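Local coordinates for phage tail sheath protein (Desulfitobacterium hafniense, PDB 3HXL), which probably forms, by packing of many copies, the contractile sheath around the tail tube of a myovirus-like phage or prophage, at residues Thr129-Leu142 and Gln145-Val159. Sequence-based numbering, arbitrary orientation.
Sequences TKFDVSTLVDGAEL and QTVSDIAGLAANDWV
Val137 holds CG1 anti to its own nitrogen (chi1 178°), which leaves CG2 to rest on the six-membered ring of Trp158, while chi1 of the tryptophan (-66°) turns the indole toward the strand to receive it. Val137 CG2 lies 3.8 Å from the centroid of that Trp158 ring, over its face: a CH-pi contact that shows how a beta hairpin in a sandwich domain is closed on one side by the chain that follows it. The hairpin, strands 131-137 and 140-147 joined by a type I' turn, supplies two of the four strands of an antiparallel sheet, 140-147 at its edge and 131-137 between it and 117-123. Leu142 adds CD1 obliquely to the same indole, 3.6 Å from Trp158 CE2, and Trp44 also meets this ring.

Toward the start of strand 131-137, Phe131 and Val133 form hydrogen-bonded pairs with Val147 and Gln145; Phe131 N reaches Val147 O at 2.8 Å. Between them, Asp132 and Thr146 make a non-hydrogen-bonded pair whose side chains lie side by side on the face opposite those of Phe131 and Val133, with Thr146 OG1 donating to Asp132 OD1 at 2.7 Å. Asn124 ND2 gives that oxygen a second bond. On the face that carries Phe131, Val133, Gln145 and Val147, Val133 CG2 packs 3.9 Å from Leu153 CD2, the two side chains crossing at about a right angle.

The loop after strand 140-147, residues 148-158, is pinned through two side-chain amides. Gln145 extends to Ala154, accepting from its N through OE1 and donating to its O through NE2. Asn156 ND2 bonds Asp143 and, weakly, Thr135 OG1 (3.1 Å). Asn156 OD1 closes an Asx turn by accepting from Trp158 N, two residues on, at 2.6 Å. Val159 N, three residues on, is the second donor to Asn156 OD1, at 2.7 Å.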
ATOM      1  N   THR A 129      25.041 -45.108   6.640  1.00 20.97           N
ATOM      2  CA  THR A 129      26.119 -44.290   6.095  1.00 28.85           C
ATOM      3  C   THR A 129      25.590 -42.924   5.671  1.00 29.76           C
ATOM      4  O   THR A 129      26.323 -42.112   5.104  1.00 24.46           O
ATOM      5  CB  THR A 129      26.774 -44.941   4.864  1.00 25.74           C
ATOM      6  OG1 THR A 129      25.896 -44.830   3.738  1.00 29.91           O
ATOM      7  CG2 THR A 129      27.066 -46.409   5.132  1.00 32.64           C
ATOM      8  N   LYS A 130      24.314 -42.677   5.942  1.00 30.63           N
ATOM      9  CA  LYS A 130      23.696 -41.409   5.579  1.00 31.74           C
ATOM     10  C   LYS A 130      23.041 -40.738   6.781  1.00 28.20           C
ATOM     11  O   LYS A 130      22.789 -41.378   7.800  1.00 30.70           O
ATOM     12  CB  LYS A 130      22.660 -41.635   4.480  1.00 28.47           C
ATOM     13  CG  LYS A 130      23.250 -42.147   3.183  1.00 27.86           C
ATOM     14  CD  LYS A 130      22.163 -42.402   2.158  1.00 49.01           C
ATOM     15  CE  LYS A 130      22.762 -42.809   0.824  1.00 50.00           C
ATOM     16  NZ  LYS A 130      23.662 -41.743   0.307  1.00 56.81           N
ATOM     17  N   PHE A 131      22.774 -39.444   6.663  1.00 25.29           N
ATOM     18  CA  PHE A 131      22.147 -38.709   7.751  1.00 28.81           C
ATOM     19  C   PHE A 131      20.874 -38.029   7.269  1.00 28.59           C
ATOM     20  O   PHE A 131      20.766 -37.653   6.105  1.00 26.21           O
ATOM     21  CB  PHE A 131      23.084 -37.628   8.307  1.00 27.27           C
ATOM     22  CG  PHE A 131      24.388 -38.152   8.832  1.00 28.06           C
ATOM     23  CD1 PHE A 131      25.396 -38.549   7.960  1.00 24.56           C
ATOM     24  CD2 PHE A 131      24.619 -38.223  10.203  1.00 33.60           C
ATOM     25  CE1 PHE A 131      26.618 -39.009   8.444  1.00 31.15           C
ATOM     26  CE2 PHE A 131      25.840 -38.682  10.698  1.00 36.05           C
ATOM     27  CZ  PHE A 131      26.841 -39.074   9.816  1.00 35.44           C
ATOM     28  N   ASP A 132      19.911 -37.885   8.169  1.00 28.70           N
ATOM     29  CA  ASP A 132      18.672 -37.204   7.838  1.00 29.37           C
ATOM     30  C   ASP A 132      18.760 -35.827   8.480  1.00 27.52           C
ATOM     31  O   ASP A 132      18.660 -35.700   9.701  1.00 33.20           O
ATOM     32  CB  ASP A 132      17.456 -37.960   8.387  1.00 28.09           C
ATOM     33  CG  ASP A 132      17.175 -39.245   7.628  1.00 31.03           C
ATOM     34  OD1 ASP A 132      17.249 -39.238   6.382  1.00 32.87           O
ATOM     35  OD2 ASP A 132      16.865 -40.263   8.280  1.00 43.07           O
ATOM     36  N   VAL A 133      18.977 -34.802   7.659  1.00 26.28           N
ATOM     37  CA  VAL A 133      19.082 -33.436   8.163  1.00 26.69           C
ATOM     38  C   VAL A 133      17.740 -32.737   7.995  1.00 26.69           C
ATOM     39  O   VAL A 133      17.299 -32.459   6.879  1.00 24.85           O
ATOM     40  CB  VAL A 133      20.172 -32.639   7.411  1.00 28.36           C
ATOM     41  CG1 VAL A 133      20.335 -31.258   8.038  1.00 23.53           C
ATOM     42  CG2 VAL A 133      21.484 -33.398   7.457  1.00 23.25           C
ATOM     43  N   SER A 134      17.089 -32.465   9.117  1.00 24.79           N
ATOM     44  CA  SER A 134      15.791 -31.820   9.077  1.00 29.53           C
ATOM     45  C   SER A 134      15.825 -30.409   9.645  1.00 28.47           C
ATOM     46  O   SER A 134      16.571 -30.112  10.583  1.00 30.72           O
ATOM     47  CB  SER A 134      14.771 -32.676   9.833  1.00 32.60           C
ATOM     48  OG  SER A 134      14.625 -33.938   9.205  1.00 29.17           O
ATOM     49  N   THR A 135      15.019 -29.539   9.049  1.00 30.94           N
ATOM     50  CA  THR A 135      14.922 -28.157   9.486  1.00 28.77           C
ATOM     51  C   THR A 135      13.547 -27.989  10.120  1.00 25.10           C
ATOM     52  O   THR A 135      12.520 -28.196   9.468  1.00 26.06           O
ATOM     53  CB  THR A 135      15.059 -27.180   8.294  1.00 29.73           C
ATOM     54  OG1 THR A 135      16.295 -27.430   7.618  1.00 21.33           O
ATOM     55  CG2 THR A 135      15.040 -25.737   8.778  1.00 28.82           C
ATOM     56  N   LEU A 136      13.536 -27.635  11.400  1.00 27.16           N
ATOM     57  CA  LEU A 136      12.290 -27.444  12.126  1.00 26.17           C
ATOM     58  C   LEU A 136      12.024 -25.980  12.417  1.00 22.30           C
ATOM     59  O   LEU A 136      12.941 -25.213  12.716  1.00 25.45           O
ATOM     60  CB  LEU A 136      12.311 -28.213  13.450  1.00 23.70           C
ATOM     61  CG  LEU A 136      12.008 -29.718  13.432  1.00 29.30           C
ATOM     62  CD1 LEU A 136      12.972 -30.447  12.525  1.00 29.43           C
ATOM     63  CD2 LEU A 136      12.093 -30.250  14.852  1.00 29.93           C
ATOM     64  N   VAL A 137      10.756 -25.610  12.324  1.00 23.02           N
ATOM     65  CA  VAL A 137      10.309 -24.252  12.598  1.00 30.31           C
ATOM     66  C   VAL A 137       9.145 -24.384  13.568  1.00 31.26           C
ATOM     67  O   VAL A 137       8.102 -24.940  13.220  1.00 34.90           O
ATOM     68  CB  VAL A 137       9.829 -23.548  11.317  1.00 27.03           C
ATOM     69  CG1 VAL A 137       9.321 -22.155  11.651  1.00 33.55           C
ATOM     70  CG2 VAL A 137      10.970 -23.468  10.313  1.00 22.68           C
ATOM     71  N   ASP A 138       9.330 -23.871  14.780  1.00 28.77           N
ATOM     72  CA  ASP A 138       8.313 -23.969  15.821  1.00 39.71           C
ATOM     73  C   ASP A 138       7.994 -25.439  16.067  1.00 40.39           C
ATOM     74  O   ASP A 138       6.841 -25.804  16.291  1.00 37.73           O
ATOM     75  CB  ASP A 138       7.029 -23.231  15.429  1.00 38.64           C
ATOM     76  CG  ASP A 138       7.183 -21.722  15.466  1.00 30.43           C
ATOM     77  OD1 ASP A 138       7.911 -21.214  16.345  1.00 37.21           O
ATOM     78  OD2 ASP A 138       6.560 -21.043  14.628  1.00 31.46           O
ATOM     79  N   GLY A 139       9.022 -26.282  15.998  1.00 39.25           N
ATOM     80  CA  GLY A 139       8.838 -27.706  16.228  1.00 37.57           C
ATOM     81  C   GLY A 139       8.354 -28.513  15.038  1.00 34.69           C
ATOM     82  O   GLY A 139       8.405 -29.739  15.063  1.00 41.85           O
ATOM     83  N   ALA A 140       7.886 -27.838  13.995  1.00 35.08           N
ATOM     84  CA  ALA A 140       7.395 -28.527  12.811  1.00 36.00           C
ATOM     85  C   ALA A 140       8.487 -28.682  11.753  1.00 42.30           C
ATOM     86  O   ALA A 140       9.170 -27.718  11.400  1.00 37.51           O
ATOM     87  CB  ALA A 140       6.207 -27.772  12.228  1.00 36.75           C
ATOM     88  N   GLU A 141       8.644 -29.902  11.249  1.00 39.13           N
ATOM     89  CA  GLU A 141       9.644 -30.178  10.225  1.00 37.55           C
ATOM     90  C   GLU A 141       9.137 -29.701   8.872  1.00 37.01           C
ATOM     91  O   GLU A 141       8.142 -30.215   8.361  1.00 33.57           O
ATOM     92  CB  GLU A 141       9.936 -31.677  10.164  1.00 43.04           C
ATOM     93  CG  GLU A 141      10.846 -32.088   9.016  1.00 37.84           C
ATOM     94  CD  GLU A 141      11.069 -33.584   8.968  1.00 45.48           C
ATOM     95  OE1 GLU A 141      11.705 -34.120   9.901  1.00 47.00           O
ATOM     96  OE2 GLU A 141      10.601 -34.222   8.000  1.00 48.76           O
ATOM     97  N   LEU A 142       9.824 -28.720   8.293  1.00 32.77           N
ATOM     98  CA  LEU A 142       9.422 -28.179   7.000  1.00 25.85           C
ATOM     99  C   LEU A 142      10.356 -28.604   5.868  1.00 25.03           C
ATOM    100  O   LEU A 142      10.086 -28.327   4.704  1.00 25.23           O
ATOM    101  CB  LEU A 142       9.341 -26.651   7.071  1.00 27.62           C
ATOM    102  CG  LEU A 142       8.433 -26.082   8.166  1.00 38.88           C
ATOM    103  CD1 LEU A 142       8.444 -24.563   8.102  1.00 31.41           C
ATOM    104  CD2 LEU A 142       7.015 -26.612   7.993  1.00 41.08           C
ATOM    105  N   GLN A 145      16.433 -33.581   4.350  1.00 30.13           N
ATOM    106  CA  GLN A 145      17.365 -33.995   3.313  1.00 27.68           C
ATOM    107  C   GLN A 145      18.243 -35.138   3.812  1.00 30.26           C
ATOM    108  O   GLN A 145      18.831 -35.058   4.892  1.00 31.74           O
ATOM    109  CB  GLN A 145      18.244 -32.812   2.899  1.00 29.38           C
ATOM    110  CG  GLN A 145      17.487 -31.673   2.230  1.00 26.32           C
ATOM    111  CD  GLN A 145      18.393 -30.514   1.863  1.00 36.74           C
ATOM    112  OE1 GLN A 145      19.456 -30.707   1.264  1.00 35.65           O
ATOM    113  NE2 GLN A 145      17.974 -29.299   2.206  1.00 30.69           N
ATOM    114  N   THR A 146      18.320 -36.203   3.023  1.00 27.96           N
ATOM    115  CA  THR A 146      19.142 -37.355   3.374  1.00 25.35           C
ATOM    116  C   THR A 146      20.423 -37.245   2.566  1.00 26.62           C
ATOM    117  O   THR A 146      20.400 -37.319   1.339  1.00 26.87           O
ATOM    118  CB  THR A 146      18.434 -38.679   3.035  1.00 30.79           C
ATOM    119  OG1 THR A 146      17.202 -38.757   3.760  1.00 33.76           O
ATOM    120  CG2 THR A 146      19.311 -39.866   3.422  1.00 35.40           C
ATOM    121  N   VAL A 147      21.539 -37.055   3.256  1.00 28.27           N
ATOM    122  CA  VAL A 147      22.814 -36.905   2.574  1.00 28.62           C
ATOM    123  C   VAL A 147      23.916 -37.725   3.222  1.00 27.66           C
ATOM    124  O   VAL A 147      23.731 -38.304   4.294  1.00 25.51           O
ATOM    125  CB  VAL A 147      23.245 -35.430   2.561  1.00 32.84           C
ATOM    126  CG1 VAL A 147      22.230 -34.600   1.789  1.00 31.16           C
ATOM    127  CG2 VAL A 147      23.357 -34.915   3.988  1.00 29.63           C
ATOM    128  N   SER A 148      25.066 -37.766   2.559  1.00 28.46           N
ATOM    129  CA  SER A 148      26.221 -38.500   3.057  1.00 25.59           C
ATOM    130  C   SER A 148      27.097 -37.566   3.882  1.00 26.27           C
ATOM    131  O   SER A 148      27.669 -37.966   4.895  1.00 31.81           O
ATOM    132  CB  SER A 148      27.036 -39.055   1.886  1.00 25.09           C
ATOM    133  OG  SER A 148      26.279 -39.966   1.112  1.00 31.45           O
ATOM    134  N   ASP A 149      27.192 -36.316   3.438  1.00 27.64           N
ATOM    135  CA  ASP A 149      28.008 -35.315   4.108  1.00 25.87           C
ATOM    136  C   ASP A 149      27.426 -33.912   3.934  1.00 29.20           C
ATOM    137  O   ASP A 149      26.341 -33.742   3.374  1.00 28.26           O
ATOM    138  CB  ASP A 149      29.429 -35.351   3.546  1.00 27.14           C
ATOM    139  CG  ASP A 149      29.453 -35.367   2.029  1.00 34.95           C
ATOM    140  OD1 ASP A 149      28.750 -34.539   1.411  1.00 37.52           O
ATOM    141  OD2 ASP A 149      30.175 -36.208   1.449  1.00 38.53           O
ATOM    142  N   ILE A 150      28.159 -32.911   4.414  1.00 26.83           N
ATOM    143  CA  ILE A 150      27.723 -31.522   4.319  1.00 27.29           C
ATOM    144  C   ILE A 150      27.591 -31.059   2.869  1.00 27.98           C
ATOM    145  O   ILE A 150      26.678 -30.308   2.525  1.00 23.18           O
ATOM    146  CB  ILE A 150      28.710 -30.583   5.036  1.00 26.33           C
ATOM    147  CG1 ILE A 150      28.754 -30.916   6.526  1.00 20.68           C
ATOM    148  CG2 ILE A 150      28.295 -29.132   4.822  1.00 29.65           C
ATOM    149  CD1 ILE A 150      29.812 -30.155   7.291  1.00 21.23           C
ATOM    150  N   ALA A 151      28.510 -31.512   2.024  1.00 29.18           N
ATOM    151  CA  ALA A 151      28.502 -31.138   0.617  1.00 25.50           C
ATOM    152  C   ALA A 151      27.178 -31.473  -0.061  1.00 28.71           C
ATOM    153  O   ALA A 151      26.687 -30.713  -0.899  1.00 31.60           O
ATOM    154  CB  ALA A 151      29.651 -31.830  -0.109  1.00 28.31           C
ATOM    155  N   GLY A 152      26.601 -32.611   0.306  1.00 29.45           N
ATOM    156  CA  GLY A 152      25.344 -33.031  -0.292  1.00 31.55           C
ATOM    157  C   GLY A 152      24.147 -32.182   0.085  1.00 32.62           C
ATOM    158  O   GLY A 152      23.075 -32.316  -0.509  1.00 29.78           O
ATOM    159  N   LEU A 153      24.320 -31.305   1.069  1.00 25.49           N
ATOM    160  CA  LEU A 153      23.229 -30.447   1.512  1.00 28.44           C
ATOM    161  C   LEU A 153      22.928 -29.308   0.548  1.00 28.17           C
ATOM    162  O   LEU A 153      23.823 -28.773  -0.102  1.00 26.74           O
ATOM    163  CB  LEU A 153      23.535 -29.874   2.896  1.00 23.38           C
ATOM    164  CG  LEU A 153      23.435 -30.854   4.062  1.00 19.06           C
ATOM    165  CD1 LEU A 153      23.936 -30.189   5.332  1.00 22.48           C
ATOM    166  CD2 LEU A 153      21.981 -31.298   4.232  1.00 27.70           C
ATOM    167  N   ALA A 154      21.654 -28.947   0.459  1.00 34.92           N
ATOM    168  CA  ALA A 154      21.222 -27.856  -0.408  1.00 30.24           C
ATOM    169  C   ALA A 154      20.415 -26.879   0.435  1.00 27.16           C
ATOM    170  O   ALA A 154      19.635 -27.291   1.289  1.00 27.17           O
ATOM    171  CB  ALA A 154      20.369 -28.398  -1.546  1.00 31.17           C
ATOM    172  N   ALA A 155      20.604 -25.585   0.208  1.00 27.86           N
ATOM    173  CA  ALA A 155      19.869 -24.585   0.970  1.00 28.14           C
ATOM    174  C   ALA A 155      18.367 -24.777   0.777  1.00 29.73           C
ATOM    175  O   ALA A 155      17.934 -25.315  -0.241  1.00 29.28           O
ATOM    176  CB  ALA A 155      20.279 -23.188   0.527  1.00 26.66           C
ATOM    177  N   ASN A 156      17.579 -24.364   1.764  1.00 30.69           N
ATOM    178  CA  ASN A 156      16.126 -24.468   1.665  1.00 28.88           C
ATOM    179  C   ASN A 156      15.523 -23.080   1.851  1.00 30.09           C
ATOM    180  O   ASN A 156      16.250 -22.088   1.858  1.00 23.20           O
ATOM    181  CB  ASN A 156      15.567 -25.460   2.697  1.00 24.96           C
ATOM    182  CG  ASN A 156      15.996 -25.146   4.117  1.00 24.51           C
ATOM    183  OD1 ASN A 156      15.808 -24.036   4.611  1.00 20.73           O
ATOM    184  ND2 ASN A 156      16.560 -26.142   4.790  1.00 28.95           N
ATOM    185  N   ASP A 157      14.205 -22.993   2.001  1.00 28.01           N
ATOM    186  CA  ASP A 157      13.573 -21.687   2.152  1.00 29.48           C
ATOM    187  C   ASP A 157      13.800 -21.058   3.524  1.00 33.14           C
ATOM    188  O   ASP A 157      13.402 -19.916   3.762  1.00 31.98           O
ATOM    189  CB  ASP A 157      12.066 -21.776   1.882  1.00 33.58           C
ATOM    190  CG  ASP A 157      11.746 -22.359   0.519  1.00 36.35           C
ATOM    191  OD1 ASP A 157      12.470 -22.061  -0.455  1.00 39.14           O
ATOM    192  OD2 ASP A 157      10.751 -23.109   0.420  1.00 48.25           O
ATOM    193  N   TRP A 158      14.453 -21.784   4.425  1.00 28.26           N
ATOM    194  CA  TRP A 158      14.684 -21.259   5.768  1.00 22.05           C
ATOM    195  C   TRP A 158      16.129 -21.016   6.175  1.00 27.17           C
ATOM    196  O   TRP A 158      16.416 -20.058   6.893  1.00 22.29           O
ATOM    197  CB  TRP A 158      14.044 -22.180   6.798  1.00 25.01           C
ATOM    198  CG  TRP A 158      12.569 -22.210   6.707  1.00 29.87           C
ATOM    199  CD1 TRP A 158      11.803 -23.082   5.989  1.00 30.97           C
ATOM    200  CD2 TRP A 158      11.666 -21.317   7.360  1.00 24.45           C
ATOM    201  NE1 TRP A 158      10.467 -22.790   6.163  1.00 25.10           N
ATOM    202  CE2 TRP A 158      10.356 -21.712   7.001  1.00 24.82           C
ATOM    203  CE3 TRP A 158      11.835 -20.225   8.221  1.00 23.00           C
ATOM    204  CZ2 TRP A 158       9.219 -21.046   7.470  1.00 24.37           C
ATOM    205  CZ3 TRP A 158      10.705 -19.563   8.688  1.00 21.71           C
ATOM    206  CH2 TRP A 158       9.413 -19.980   8.312  1.00 23.06           C
ATOM    207  N   VAL A 159      17.035 -21.886   5.737  1.00 23.81           N
ATOM    208  CA  VAL A 159      18.437 -21.735   6.104  1.00 24.20           C
ATOM    209  C   VAL A 159      19.431 -22.037   4.993  1.00 27.02           C
ATOM    210  O   VAL A 159      19.093 -22.627   3.963  1.00 19.96           O
ATOM    211  CB  VAL A 159      18.807 -22.640   7.299  1.00 23.75           C
ATOM    212  CG1 VAL A 159      17.925 -22.319   8.492  1.00 27.18           C
ATOM    213  CG2 VAL A 159      18.669 -24.105   6.908  1.00 18.02           C
TER
HETATM  214  O   HOH W   1      28.728 -40.828   5.221  1.00 40.32           O
HETATM  215  O   HOH W   2      22.115 -39.411   0.357  1.00 40.17           O